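Side-chain contacts in DNA ligase D 3'-phosphoesterase domain-containing protein (Methanocella paludicola, PDB 5DMP), which probably acts as the phosphoesterase of archaeal non-homologous end joining, hydrolysing phosphate esters to clean up the 3' ends of broken DNA strands: residues 84-89 and 93-98; 108-113 and 117-122; 29-34 and 130-135; 152-155 and 160-163. All coordinates share one frame; numbering follows the deposited sequence.

Interaction 1 (84-89 and 93-98); sequences NLREEK and SRMTIE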
loop_
_atom_site.group_PDB
_atom_site.type_symbol
_atom_site.label_atom_id
_atom_site.label_comp_id
_atom_site.label_asym_id
_atom_site.label_seq_id
_atom_site.Cartn_x
_atom_site.Cartn_y
_atom_site.Cartn_z
ATOM N N ASN A 84 6.714 -11.937 -4.204
ATOM C CA ASN A 84 5.521 -12.684 -3.828
ATOM C C ASN A 84 5.975 -13.884 -2.957
ATOM O O ASN A 84 6.585 -14.824 -3.487
ATOM C CB ASN A 84 4.883 -13.221 -5.108
ATOM C CG ASN A 84 3.739 -14.179 -4.807
ATOM O OD1 ASN A 84 3.282 -14.305 -3.654
ATOM N ND2 ASN A 84 3.247 -14.819 -5.849
ATOM N N LEU A 85 5.655 -13.873 -1.651
ATOM C CA LEU A 85 6.101 -14.946 -0.755
ATOM C C LEU A 85 5.395 -16.269 -1.084
ATOM O O LEU A 85 5.909 -17.346 -0.722
ATOM C CB LEU A 85 5.851 -14.559 0.714
ATOM C CG LEU A 85 6.794 -13.409 1.140
ATOM C CD1 LEU A 85 6.433 -12.914 2.507
ATOM C CD2 LEU A 85 8.238 -13.861 1.078
ATOM N N ARG A 86 4.226 -16.189 -1.721
ATOM C CA ARG A 86 3.450 -17.420 -2.007
ATOM C C ARG A 86 3.994 -18.284 -3.141
ATOM O O ARG A 86 3.455 -19.369 -3.385
ATOM C CB ARG A 86 1.945 -17.135 -2.146
ATOM C CG ARG A 86 1.383 -16.600 -0.823
ATOM C CD ARG A 86 -0.108 -16.453 -0.818
ATOM N NE ARG A 86 -0.691 -17.797 -0.712
ATOM C CZ ARG A 86 -1.931 -18.142 -1.071
ATOM N NH1 ARG A 86 -2.796 -17.251 -1.553
ATOM N NH2 ARG A 86 -2.316 -19.425 -0.903
ATOM N N GLU A 87 5.039 -17.812 -3.823
ATOM C CA GLU A 87 5.870 -18.647 -4.748
ATOM C C GLU A 87 6.900 -19.485 -4.044
ATOM O O GLU A 87 7.442 -20.453 -4.636
ATOM C CB GLU A 87 6.607 -17.792 -5.773
ATOM C CG GLU A 87 5.720 -17.184 -6.838
ATOM C CD GLU A 87 5.232 -18.179 -7.928
ATOM O OE1 GLU A 87 4.744 -17.689 -8.973
ATOM O OE2 GLU A 87 5.310 -19.429 -7.777
ATOM N N GLU A 88 7.171 -19.146 -2.783
ATOM C CA GLU A 88 8.174 -19.888 -1.981
ATOM C C GLU A 88 7.661 -21.032 -1.188
ATOM O O GLU A 88 7.820 -21.103 0.034
ATOM C CB GLU A 88 8.925 -18.916 -1.117
ATOM C CG GLU A 88 9.483 -17.786 -1.980
ATOM C CD GLU A 88 10.594 -17.046 -1.259
ATOM O OE1 GLU A 88 11.386 -17.721 -0.527
ATOM O OE2 GLU A 88 10.654 -15.803 -1.395
ATOM N N LYS A 89 7.054 -21.987 -1.890
ATOM C CA LYS A 89 6.274 -23.009 -1.204
ATOM C C LYS A 89 6.553 -24.349 -1.857
ATOM O O LYS A 89 7.037 -24.379 -2.980
ATOM C CB LYS A 89 4.779 -22.685 -1.313
ATOM C CG LYS A 89 4.394 -21.299 -0.819
ATOM C CD LYS A 89 4.062 -21.320 0.647
ATOM C CE LYS A 89 3.812 -19.889 1.068
ATOM N NZ LYS A 89 4.212 -19.686 2.484
ATOM N N SER A 93 1.514 -25.832 -3.386
ATOM C CA SER A 93 1.100 -24.736 -2.519
ATOM C C SER A 93 1.485 -23.386 -3.147
ATOM O O SER A 93 1.238 -22.348 -2.562
ATOM C CB SER A 93 1.786 -24.816 -1.174
ATOM O OG SER A 93 0.990 -25.529 -0.279
ATOM N N ARG A 94 2.173 -23.425 -4.279
ATOM C CA ARG A 94 2.677 -22.200 -4.898
ATOM C C ARG A 94 1.500 -21.462 -5.538
ATOM O O ARG A 94 0.572 -22.107 -6.035
ATOM C CB ARG A 94 3.720 -22.516 -5.929
ATOM C CG ARG A 94 4.671 -23.567 -5.462
ATOM C CD ARG A 94 6.060 -23.071 -5.700
ATOM N NE ARG A 94 6.634 -23.515 -6.948
ATOM C CZ ARG A 94 7.500 -22.781 -7.646
ATOM N NH1 ARG A 94 7.837 -21.555 -7.239
ATOM N NH2 ARG A 94 8.022 -23.261 -8.755
ATOM N N MET A 95 1.505 -20.129 -5.450
ATOM C CA MET A 95 0.437 -19.278 -5.959
ATOM C C MET A 95 1.117 -18.076 -6.607
ATOM O O MET A 95 1.947 -17.428 -5.943
ATOM C CB MET A 95 -0.465 -18.816 -4.805
ATOM C CG MET A 95 -1.356 -19.894 -4.249
ATOM S SD MET A 95 -2.638 -20.610 -5.348
ATOM C CE MET A 95 -3.445 -21.689 -4.149
ATOM N N THR A 96 0.817 -17.767 -7.881
ATOM C CA THR A 96 1.319 -16.523 -8.523
ATOM C C THR A 96 0.621 -15.344 -7.836
ATOM O O THR A 96 -0.273 -15.547 -7.026
ATOM C CB THR A 96 0.950 -16.480 -10.017
ATOM O OG1 THR A 96 -0.480 -16.462 -10.133
ATOM C CG2 THR A 96 1.498 -17.727 -10.707
ATOM N N ILE A 97 1.050 -14.108 -8.104
ATOM C CA ILE A 97 0.438 -12.968 -7.459
ATOM C C ILE A 97 -1.012 -12.817 -7.915
ATOM O O ILE A 97 -1.898 -12.492 -7.120
ATOM C CB ILE A 97 1.309 -11.659 -7.664
ATOM C CG1 ILE A 97 0.911 -10.543 -6.649
ATOM C CG2 ILE A 97 1.174 -11.140 -9.119
ATOM C CD1 ILE A 97 1.156 -10.901 -5.154
ATOM N N GLU A 98 -1.274 -13.079 -9.218
ATOM C CA GLU A 98 -2.635 -13.024 -9.709
ATOM C C GLU A 98 -3.516 -14.093 -9.076
ATOM O O GLU A 98 -4.651 -13.803 -8.686
ATOM C CB GLU A 98 -2.693 -13.053 -11.272
ATOM C CG GLU A 98 -1.972 -11.890 -11.988
ATOM C CD GLU A 98 -0.451 -12.086 -12.127
ATOM O OE1 GLU A 98 0.112 -13.167 -11.755
ATOM O OE2 GLU A 98 0.211 -11.121 -12.617
#

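Interaction 2 (108-113 and 117-122); sequences VFLEGK and GSYALI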
loop_
_atom_site.group_PDB
_atom_site.type_symbol
_atom_site.label_atom_id
_atom_site.label_comp_id
_atom_site.label_asym_id
_atom_site.label_seq_id
_atom_site.Cartn_x
_atom_site.Cartn_y
_atom_site.Cartn_z
ATOM N N VAL A 108 3.329 -10.784 0.720
ATOM C CA VAL A 108 4.429 -10.238 -0.074
ATOM C C VAL A 108 5.522 -9.675 0.852
ATOM O O VAL A 108 5.239 -9.300 2.039
ATOM C CB VAL A 108 3.916 -9.081 -0.976
ATOM C CG1 VAL A 108 3.108 -9.696 -2.172
ATOM C CG2 VAL A 108 3.079 -8.008 -0.210
ATOM N N PHE A 109 6.735 -9.617 0.328
ATOM C CA PHE A 109 7.797 -8.962 1.032
ATOM C C PHE A 109 7.934 -7.581 0.358
ATOM O O PHE A 109 8.299 -7.513 -0.826
ATOM C CB PHE A 109 9.099 -9.720 0.872
ATOM C CG PHE A 109 10.170 -9.196 1.810
ATOM C CD1 PHE A 109 10.907 -8.037 1.454
ATOM C CD2 PHE A 109 10.385 -9.806 3.073
ATOM C CE1 PHE A 109 11.874 -7.499 2.332
ATOM C CE2 PHE A 109 11.373 -9.303 3.927
ATOM C CZ PHE A 109 12.075 -8.129 3.588
ATOM N N LEU A 110 7.608 -6.511 1.080
ATOM C CA LEU A 110 7.664 -5.183 0.448
ATOM C C LEU A 110 9.135 -4.691 0.567
ATOM O O LEU A 110 9.755 -4.746 1.653
ATOM C CB LEU A 110 6.775 -4.198 1.199
ATOM C CG LEU A 110 5.276 -4.554 1.154
ATOM C CD1 LEU A 110 4.482 -3.497 1.935
ATOM C CD2 LEU A 110 4.745 -4.757 -0.294
ATOM N N GLU A 111 9.669 -4.187 -0.538
ATOM C CA GLU A 111 11.017 -3.597 -0.560
ATOM C C GLU A 111 10.888 -2.101 -0.833
ATOM O O GLU A 111 11.099 -1.587 -1.963
ATOM C CB GLU A 111 11.821 -4.262 -1.687
ATOM C CG GLU A 111 11.915 -5.782 -1.480
ATOM C CD GLU A 111 12.272 -6.565 -2.743
ATOM O OE1 GLU A 111 11.647 -6.366 -3.839
ATOM O OE2 GLU A 111 13.166 -7.430 -2.641
ATOM N N GLY A 112 10.522 -1.383 0.198
ATOM C CA GLY A 112 10.355 0.041 0.103
ATOM C C GLY A 112 11.486 0.796 0.828
ATOM O O GLY A 112 12.477 0.172 1.332
ATOM N N LYS A 113 11.322 2.105 0.956
ATOM C CA LYS A 113 12.205 2.915 1.778
ATOM C C LYS A 113 11.638 3.023 3.183
ATOM O O LYS A 113 12.413 3.169 4.145
ATOM C CB LYS A 113 12.401 4.323 1.201
ATOM C CG LYS A 113 12.847 4.316 -0.264
ATOM C CD LYS A 113 14.301 3.883 -0.443
ATOM C CE LYS A 113 15.185 5.080 -0.793
ATOM N NZ LYS A 113 16.581 4.773 -0.390
ATOM N N GLY A 117 9.570 -5.479 4.514
ATOM C CA GLY A 117 9.344 -6.746 5.235
ATOM C C GLY A 117 8.030 -7.355 4.801
ATOM O O GLY A 117 7.418 -6.890 3.817
ATOM N N SER A 118 7.644 -8.436 5.473
ATOM C CA SER A 118 6.500 -9.229 5.048
ATOM C C SER A 118 5.164 -8.639 5.490
ATOM O O SER A 118 5.006 -8.288 6.667
ATOM C CB SER A 118 6.705 -10.670 5.543
ATOM O OG SER A 118 6.847 -10.616 6.951
ATOM N N TYR A 119 4.211 -8.504 4.534
ATOM C CA TYR A 119 2.884 -7.954 4.763
ATOM C C TYR A 119 1.852 -8.841 4.053
ATOM O O TYR A 119 2.164 -9.492 3.039
ATOM C CB TYR A 119 2.700 -6.491 4.228
ATOM C CG TYR A 119 3.381 -5.485 5.127
ATOM C CD1 TYR A 119 4.752 -5.280 5.046
ATOM C CD2 TYR A 119 2.608 -4.760 6.056
ATOM C CE1 TYR A 119 5.389 -4.373 5.898
ATOM C CE2 TYR A 119 3.219 -3.844 6.910
ATOM C CZ TYR A 119 4.584 -3.684 6.819
ATOM O OH TYR A 119 5.209 -2.776 7.656
ATOM N N ALA A 120 0.685 -8.915 4.693
ATOM C CA ALA A 120 -0.465 -9.710 4.144
ATOM C C ALA A 120 -1.636 -8.774 3.794
ATOM O O ALA A 120 -1.954 -7.785 4.511
ATOM C CB ALA A 120 -0.931 -10.761 5.136
ATOM N N LEU A 121 -2.361 -9.170 2.746
ATOM C CA LEU A 121 -3.621 -8.517 2.343
ATOM C C LEU A 121 -4.644 -9.671 2.234
ATOM O O LEU A 121 -4.418 -10.565 1.438
ATOM C CB LEU A 121 -3.488 -7.896 0.933
ATOM C CG LEU A 121 -3.014 -6.461 0.955
ATOM C CD1 LEU A 121 -2.581 -6.149 -0.501
ATOM C CD2 LEU A 121 -4.120 -5.508 1.429
ATOM N N ILE A 122 -5.685 -9.626 3.068
ATOM C CA ILE A 122 -6.620 -10.795 3.148
ATOM C C ILE A 122 -8.015 -10.328 2.808
ATOM O O ILE A 122 -8.544 -9.437 3.508
ATOM C CB ILE A 122 -6.651 -11.378 4.611
ATOM C CG1 ILE A 122 -5.222 -11.848 5.005
ATOM C CG2 ILE A 122 -7.663 -12.584 4.706
ATOM C CD1 ILE A 122 -4.673 -12.929 4.087
#

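Interaction 3 (29-34 and 130-135); sequences KSWAVP and RGWLFF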
loop_
_atom_site.group_PDB
_atom_site.type_symbol
_atom_site.label_atom_id
_atom_site.label_comp_id
_atom_site.label_asym_id
_atom_site.label_seq_id
_atom_site.Cartn_x
_atom_site.Cartn_y
_atom_site.Cartn_z
ATOM N N LYS A 29 -2.923 -2.698 -9.009
ATOM C CA LYS A 29 -4.085 -3.015 -8.197
ATOM C C LYS A 29 -4.022 -2.181 -6.908
ATOM O O LYS A 29 -2.940 -2.088 -6.323
ATOM C CB LYS A 29 -4.040 -4.541 -7.801
ATOM C CG LYS A 29 -3.935 -5.566 -8.938
ATOM C CD LYS A 29 -5.118 -5.453 -9.916
ATOM C CE LYS A 29 -6.434 -5.696 -9.231
ATOM N NZ LYS A 29 -7.454 -5.731 -10.343
ATOM N N SER A 30 -5.139 -1.576 -6.494
ATOM C CA SER A 30 -5.075 -0.463 -5.564
ATOM C C SER A 30 -6.062 -0.715 -4.420
ATOM O O SER A 30 -7.146 -1.242 -4.637
ATOM C CB SER A 30 -5.448 0.832 -6.274
ATOM O OG SER A 30 -4.437 1.070 -7.289
ATOM N N TRP A 31 -5.722 -0.202 -3.251
ATOM C CA TRP A 31 -6.612 -0.219 -2.096
ATOM C C TRP A 31 -6.464 1.100 -1.374
ATOM O O TRP A 31 -5.332 1.641 -1.249
ATOM C CB TRP A 31 -6.176 -1.315 -1.113
ATOM C CG TRP A 31 -6.348 -2.763 -1.531
ATOM C CD1 TRP A 31 -7.394 -3.623 -1.134
ATOM C CD2 TRP A 31 -5.467 -3.562 -2.338
ATOM N NE1 TRP A 31 -7.179 -4.879 -1.683
ATOM C CE2 TRP A 31 -6.026 -4.875 -2.421
ATOM C CE3 TRP A 31 -4.246 -3.312 -3.018
ATOM C CZ2 TRP A 31 -5.395 -5.930 -3.142
ATOM C CZ3 TRP A 31 -3.658 -4.307 -3.748
ATOM C CH2 TRP A 31 -4.254 -5.627 -3.846
ATOM N N ALA A 32 -7.565 1.615 -0.826
ATOM C CA ALA A 32 -7.459 2.782 0.039
ATOM C C ALA A 32 -7.317 2.296 1.480
ATOM O O ALA A 32 -8.131 1.486 1.942
ATOM C CB ALA A 32 -8.706 3.662 -0.097
ATOM N N VAL A 33 -6.331 2.820 2.193
ATOM C CA VAL A 33 -6.044 2.363 3.544
ATOM C C VAL A 33 -6.149 3.565 4.452
ATOM O O VAL A 33 -5.186 4.343 4.598
ATOM C CB VAL A 33 -4.623 1.691 3.621
ATOM C CG1 VAL A 33 -4.371 1.174 5.066
ATOM C CG2 VAL A 33 -4.546 0.542 2.581
ATOM N N PRO A 34 -7.329 3.767 5.068
ATOM C CA PRO A 34 -7.572 4.994 5.857
ATOM C C PRO A 34 -6.484 5.416 6.800
ATOM O O PRO A 34 -6.081 6.600 6.734
ATOM C CB PRO A 34 -8.891 4.692 6.602
ATOM C CG PRO A 34 -9.618 3.891 5.573
ATOM C CD PRO A 34 -8.586 3.023 4.841
ATOM N N ARG A 130 -16.222 -3.614 0.535
ATOM C CA ARG A 130 -15.444 -4.819 0.097
ATOM C C ARG A 130 -14.067 -4.909 0.774
ATOM O O ARG A 130 -13.040 -5.233 0.110
ATOM C CB ARG A 130 -15.197 -4.846 -1.411
ATOM C CG ARG A 130 -16.379 -5.014 -2.341
ATOM C CD ARG A 130 -15.843 -5.179 -3.767
ATOM N NE ARG A 130 -16.930 -5.346 -4.745
ATOM C CZ ARG A 130 -17.520 -6.504 -5.063
ATOM N NH1 ARG A 130 -17.141 -7.658 -4.493
ATOM N NH2 ARG A 130 -18.506 -6.504 -5.956
ATOM N N GLY A 131 -14.039 -4.592 2.062
ATOM C CA GLY A 131 -12.821 -4.608 2.821
ATOM C C GLY A 131 -11.894 -5.807 2.668
ATOM O O GLY A 131 -12.296 -6.976 2.506
ATOM N N TRP A 132 -10.607 -5.501 2.732
ATOM C CA TRP A 132 -9.577 -6.511 2.951
ATOM C C TRP A 132 -8.906 -6.061 4.216
ATOM O O TRP A 132 -9.063 -4.937 4.638
ATOM C CB TRP A 132 -8.531 -6.436 1.829
ATOM C CG TRP A 132 -8.968 -6.881 0.450
ATOM C CD1 TRP A 132 -10.042 -6.453 -0.255
ATOM C CD2 TRP A 132 -8.269 -7.805 -0.377
ATOM N NE1 TRP A 132 -10.096 -7.109 -1.487
ATOM C CE2 TRP A 132 -8.992 -7.915 -1.604
ATOM C CE3 TRP A 132 -7.106 -8.579 -0.184
ATOM C CZ2 TRP A 132 -8.575 -8.754 -2.656
ATOM C CZ3 TRP A 132 -6.663 -9.441 -1.222
ATOM C CH2 TRP A 132 -7.414 -9.532 -2.454
ATOM N N LEU A 133 -8.178 -6.986 4.838
ATOM C CA LEU A 133 -7.407 -6.672 6.039
ATOM C C LEU A 133 -5.958 -6.531 5.499
ATOM O O LEU A 133 -5.542 -7.334 4.676
ATOM C CB LEU A 133 -7.390 -7.901 6.944
ATOM C CG LEU A 133 -8.765 -8.326 7.507
ATOM C CD1 LEU A 133 -8.538 -9.571 8.363
ATOM C CD2 LEU A 133 -9.305 -7.119 8.258
ATOM N N PHE A 134 -5.217 -5.532 5.990
ATOM C CA PHE A 134 -3.849 -5.321 5.566
ATOM C C PHE A 134 -3.011 -5.326 6.865
ATOM O O PHE A 134 -3.271 -4.518 7.765
ATOM C CB PHE A 134 -3.756 -3.928 4.904
ATOM C CG PHE A 134 -2.348 -3.447 4.589
ATOM C CD1 PHE A 134 -1.412 -4.268 3.956
ATOM C CD2 PHE A 134 -2.015 -2.113 4.831
ATOM C CE1 PHE A 134 -0.140 -3.790 3.617
ATOM C CE2 PHE A 134 -0.763 -1.612 4.495
ATOM C CZ PHE A 134 0.198 -2.457 3.886
ATOM N N PHE A 135 -2.051 -6.218 6.961
ATOM C CA PHE A 135 -1.252 -6.205 8.216
ATOM C C PHE A 135 0.181 -6.679 7.989
ATOM O O PHE A 135 0.483 -7.494 7.113
ATOM C CB PHE A 135 -1.991 -7.021 9.367
ATOM C CG PHE A 135 -2.332 -8.391 8.977
ATOM C CD1 PHE A 135 -1.417 -9.450 9.199
ATOM C CD2 PHE A 135 -3.585 -8.682 8.364
ATOM C CE1 PHE A 135 -1.736 -10.765 8.837
ATOM C CE2 PHE A 135 -3.891 -9.997 8.003
ATOM C CZ PHE A 135 -2.989 -11.039 8.225
#

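Interaction 4 (152-155 and 160-163); sequences APDS and RTMD. With EDO (1,2-ethanediol), chain B; EDO (1,2-ethanediol), chain C.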
loop_
_atom_site.group_PDB
_atom_site.type_symbol
_atom_site.label_atom_id
_atom_site.label_comp_id
_atom_site.label_asym_id
_atom_site.label_seq_id
_atom_site.Cartn_x
_atom_site.Cartn_y
_atom_site.Cartn_z
ATOM N N ALA A 152 7.771 9.196 9.690
ATOM C CA ALA A 152 8.248 9.393 8.293
ATOM C C ALA A 152 7.127 9.874 7.433
ATOM O O ALA A 152 6.596 9.102 6.593
ATOM C CB ALA A 152 8.878 8.112 7.750
ATOM N N PRO A 153 6.753 11.162 7.611
ATOM C CA PRO A 153 5.540 11.649 7.026
ATOM C C PRO A 153 5.701 12.187 5.623
ATOM O O PRO A 153 4.704 12.468 4.989
ATOM C CB PRO A 153 5.097 12.780 8.008
ATOM C CG PRO A 153 6.394 13.243 8.650
ATOM C CD PRO A 153 7.348 12.106 8.609
ATOM N N ASP A 154 6.943 12.330 5.130
ATOM C CA ASP A 154 7.172 13.154 3.935
ATOM C C ASP A 154 7.456 12.343 2.657
ATOM O O ASP A 154 7.655 11.127 2.714
ATOM C CB ASP A 154 8.241 14.271 4.169
ATOM C CG ASP A 154 7.855 15.165 5.347
ATOM O OD1 ASP A 154 6.623 15.407 5.521
ATOM O OD2 ASP A 154 8.774 15.526 6.143
ATOM N N SER A 155 7.486 13.052 1.535
ATOM C CA SER A 155 7.640 12.368 0.212
ATOM C C SER A 155 8.949 11.624 0.120
ATOM O O SER A 155 10.034 12.176 0.372
ATOM C CB SER A 155 7.498 13.380 -0.951
ATOM O OG SER A 155 7.950 12.811 -2.138
ATOM N N ARG A 160 9.407 16.521 0.255
ATOM C CA ARG A 160 8.374 17.539 0.580
ATOM C C ARG A 160 7.340 17.095 1.582
ATOM O O ARG A 160 6.950 15.901 1.618
ATOM C CB ARG A 160 7.647 18.063 -0.676
ATOM C CG ARG A 160 8.558 18.974 -1.529
ATOM C CD ARG A 160 7.870 19.451 -2.805
ATOM N NE ARG A 160 7.457 18.332 -3.671
ATOM C CZ ARG A 160 6.705 18.471 -4.759
ATOM N NH1 ARG A 160 6.284 19.701 -5.189
ATOM N NH2 ARG A 160 6.370 17.370 -5.418
ATOM N N THR A 161 6.803 18.069 2.334
ATOM C CA THR A 161 5.631 17.826 3.132
ATOM C C THR A 161 4.373 17.874 2.256
ATOM O O THR A 161 4.416 18.366 1.128
ATOM C CB THR A 161 5.431 18.893 4.220
ATOM O OG1 THR A 161 5.219 20.175 3.566
ATOM C CG2 THR A 161 6.632 18.939 5.172
ATOM N N MET A 162 3.238 17.425 2.823
ATOM C CA MET A 162 1.950 17.554 2.119
ATOM C C MET A 162 1.634 19.010 1.772
ATOM O O MET A 162 1.243 19.315 0.666
ATOM C CB MET A 162 0.810 16.847 2.909
ATOM C CG MET A 162 -0.447 16.687 2.054
ATOM S SD MET A 162 -0.206 15.215 0.954
ATOM C CE MET A 162 0.645 14.107 1.959
ATOM N N ASP A 163 1.891 19.933 2.692
ATOM C CA ASP A 163 1.565 21.342 2.378
ATOM C C ASP A 163 2.490 21.930 1.303
ATOM O O ASP A 163 2.044 22.685 0.444
ATOM C CB ASP A 163 1.632 22.192 3.655
ATOM C CG ASP A 163 1.238 23.662 3.391
ATOM O OD1 ASP A 163 0.221 23.909 2.684
ATOM O OD2 ASP A 163 1.957 24.579 3.862
HETATM C C1 EDO B . 2.678 18.240 6.725
HETATM O O1 EDO B . 2.260 19.229 5.729
HETATM C C2 EDO B . 2.359 16.800 6.326
HETATM O O2 EDO B . 3.290 16.241 5.359
HETATM C C1 EDO C . 10.989 10.179 3.672
HETATM O O1 EDO C . 11.828 9.294 2.896
HETATM C C2 EDO C . 11.381 11.612 3.350
HETATM O O2 EDO C . 12.271 11.536 2.236
#

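Interaction 1 (84-89 and 93-98)
Arg94 folds back over the end of the 3-10 turn 85-87 and sets its NH1 on the backbone O of Glu87 at 2.9 Å. The donor meets a carbonyl lone pair, and the oxygen lies close to the guanidinium plane. Bends at chi2 (-130°) and chi3 (-95°) curl the arginine into this position, its CD resting 3.2 Å from Lys89 O. The same NH1 has Glu87 OE2 at 3.3 Å, but that oxygen stands well out of the guanidinium plane, making the salt bridge one of charge alone. The carboxylate's other oxygen, Glu87 OE1, turns to Thr96, 3.6 Å from its CA. A long, flexible acid suits this place, since it reaches both residues while its CB points away.

The two segments form the neck of the loop joining strand 72-84 to helix 97-103. Thr96 is the N-cap of that helix and, with Gln99, forms a capping box. Met95, just before it, ties the two segments: its N donates to Arg86 O at 2.9 Å, while its slim, unbranched side chain lays CG over one face of the Arg86 guanidinium, 3.5 Å from NH2. Gln103 and Lys105 O hold NH1 of that buried arginine. Met95 O is taken by Asn84 ND2 at 2.9 Å, in the carbonyl plane. With CG anti to the backbone N (chi1 172°), Asn84 also offers OD1 to the N of Arg86, an Asx turn. A leucine here would probably leave both Met95 O and Arg86 N without these partners and the turn less firmly set.

Interaction 2 (108-113 and 117-122)
Val108 and Tyr119 face each other as an antiparallel hydrogen-bonded pair, joined by two nearly straight bonds, Tyr119 N to Val108 O (2.8 Å) and Val108 N to Tyr119 O (2.9 Å). Leu110 and Gly117 form the next such pair, with Phe109 and Ser118 the non-hydrogen-bonded pair between them. The two short strands are strongly twisted, their directions 123° apart.

Phe109 lies on the same face of the sheet as Ser118. A first torsion of -169° swings its ring away from its own N and across the hairpin to lie over Gly117, whose CA is 3.6 Å from the ring centroid, a CH-pi contact. Glycine suits the place doubly: its phi of 155° would drive a CB into the preceding carbonyl, and a bare CA lets the ring come down on the backbone. An alanine in place of Phe109 would be likely to uncover Gly117 and deprive Arg83 of its cation-pi partner. On the opposite face of the sheet from Phe109, Leu110 CD1 meets Tyr119 CD1 at 3.6 Å, the two side chains crossing at about a right angle, one methyl of the branched leucine touching the broad ring.

This hairpin of strands 105-111 and 118-123 is flanked in the sheet by strand 72-84, whose Tyr82 packs on Val108 and Leu110, and by strand 132-136, which bonds through Phe135 to Ala120.

Interaction 3 (29-34 and 130-135)
Trp31 drives the edge of its indole into the face of Trp132, a T-shaped (edge-to-face) pair whose five-membered rings have centroids 4.5 Å apart and planes at 76°. The pyrrole nitrogen leads: Trp31 NE1 lies 3.4 Å from both CG and CD2 of Trp132, so a polar N-H edge is set against an electron-rich face. Behind it Trp31 CD1 reaches Trp132 CG at 3.9 Å, while on the six-membered side Trp31 CZ2 only grazes Trp132 CH2 at 4.2 Å. Large flat side chains suit the place, because the backbones here stand 8.6 Å apart between the CA atoms of Trp31 and Trp132, and each indole spans part of that gap. Leu121 packs against both indoles, and Tyr101 meets the Trp132 ring.

Two residues further along each strand the fit is far looser. Val33 CG1, placed opposite its own N by a chi1 of -178°, approaches Phe134 CD2 at 4.1 Å, the single close approach of this pair. The two side chains cross at about a right angle, and Leu20 and Pro37 also touch Phe134. On the outward side Leu133 and Phe135 turn from the contact and are partly exposed.

Strands 27-33 and 132-136 are not paired; strand 45-53 lies between them and bonds to each. Eight of the antiparallel strands pair in a closed ring, and these buried aromatic and aliphatic groups meet within it, as in the hydrophobic core of a small beta barrel. Ser30 and Ala32 point the other way, against His53 and Asp19, two residues of the pocket that holds the vanadate.

Interaction 4 (152-155 and 160-163)
Arg160 meets Ser155 through the backbone, its O accepting from Ser155 N at 2.9 Å in an almost straight bond (171°). The same oxygen has Asp154 CB at 3.3 Å, so the carbonyl is closely covered from this side. Arg160's CB points away from segment 152-155, and its guanidinium makes salt bridges with Glu61 and Glu168. Ser155 shares Glu61: its OG, turned from the backbone N by a chi1 of 166°, bonds to that glutamate and also to Thr158 N, a good use of a short hydroxyl at a buried bend.

Thr161 comes next, its methyl CG2 lying 3.5 Å from Asp154 OD1 as the two side chains run alongside each other. It is the N-cap of helix 162-167: OG1 holds a backbone N of the first turn, and Glu164 reaches back to Thr161 N, completing a capping box. A beta-branched hydroxyl residue is apt here, capping with one branch and packing with the other.

At Met162 the helix begins, and its N points at O2 of the chain B ethanediol at 2.8 Å, with an angle of 179°. That oxygen also forms a weak bond with Asp154 OD1, at 3.4 Å, so the diol, probably from the crystallisation liquor, bridges the helix start and the aspartate. The negative charge of Asp154 near this end would probably suit the helix dipole. The methionine side chain bends toward Met75, Thr73, Lys10 and Asp12. Asp163 N holds the diol's O1 at 3.1 Å, while its carboxylate forms a salt bridge with Lys167, one turn on.

Interactions 2 and 3 are buried and belong to one sheet, since strands 118-123 and 132-136 are neighbours in it: Ile122 N and Leu133 O lie 2.8 Å apart, a probable hydrogen bond. Interaction 2 rests on backbone bonds within the sheet, interaction 3 on apolar and aromatic groups that meet without such bonds. Interaction 1 is a surface contact and interaction 4 partly buried, both farther out, on opposite sides of the chain's centre with their own centres about 34 Å apart. Both close short loops before a capped helix and rely on backbone carbonyls, but interaction 1 adds charged side chains across the contact. It also packs on interaction 2 through Leu85 and Ile97.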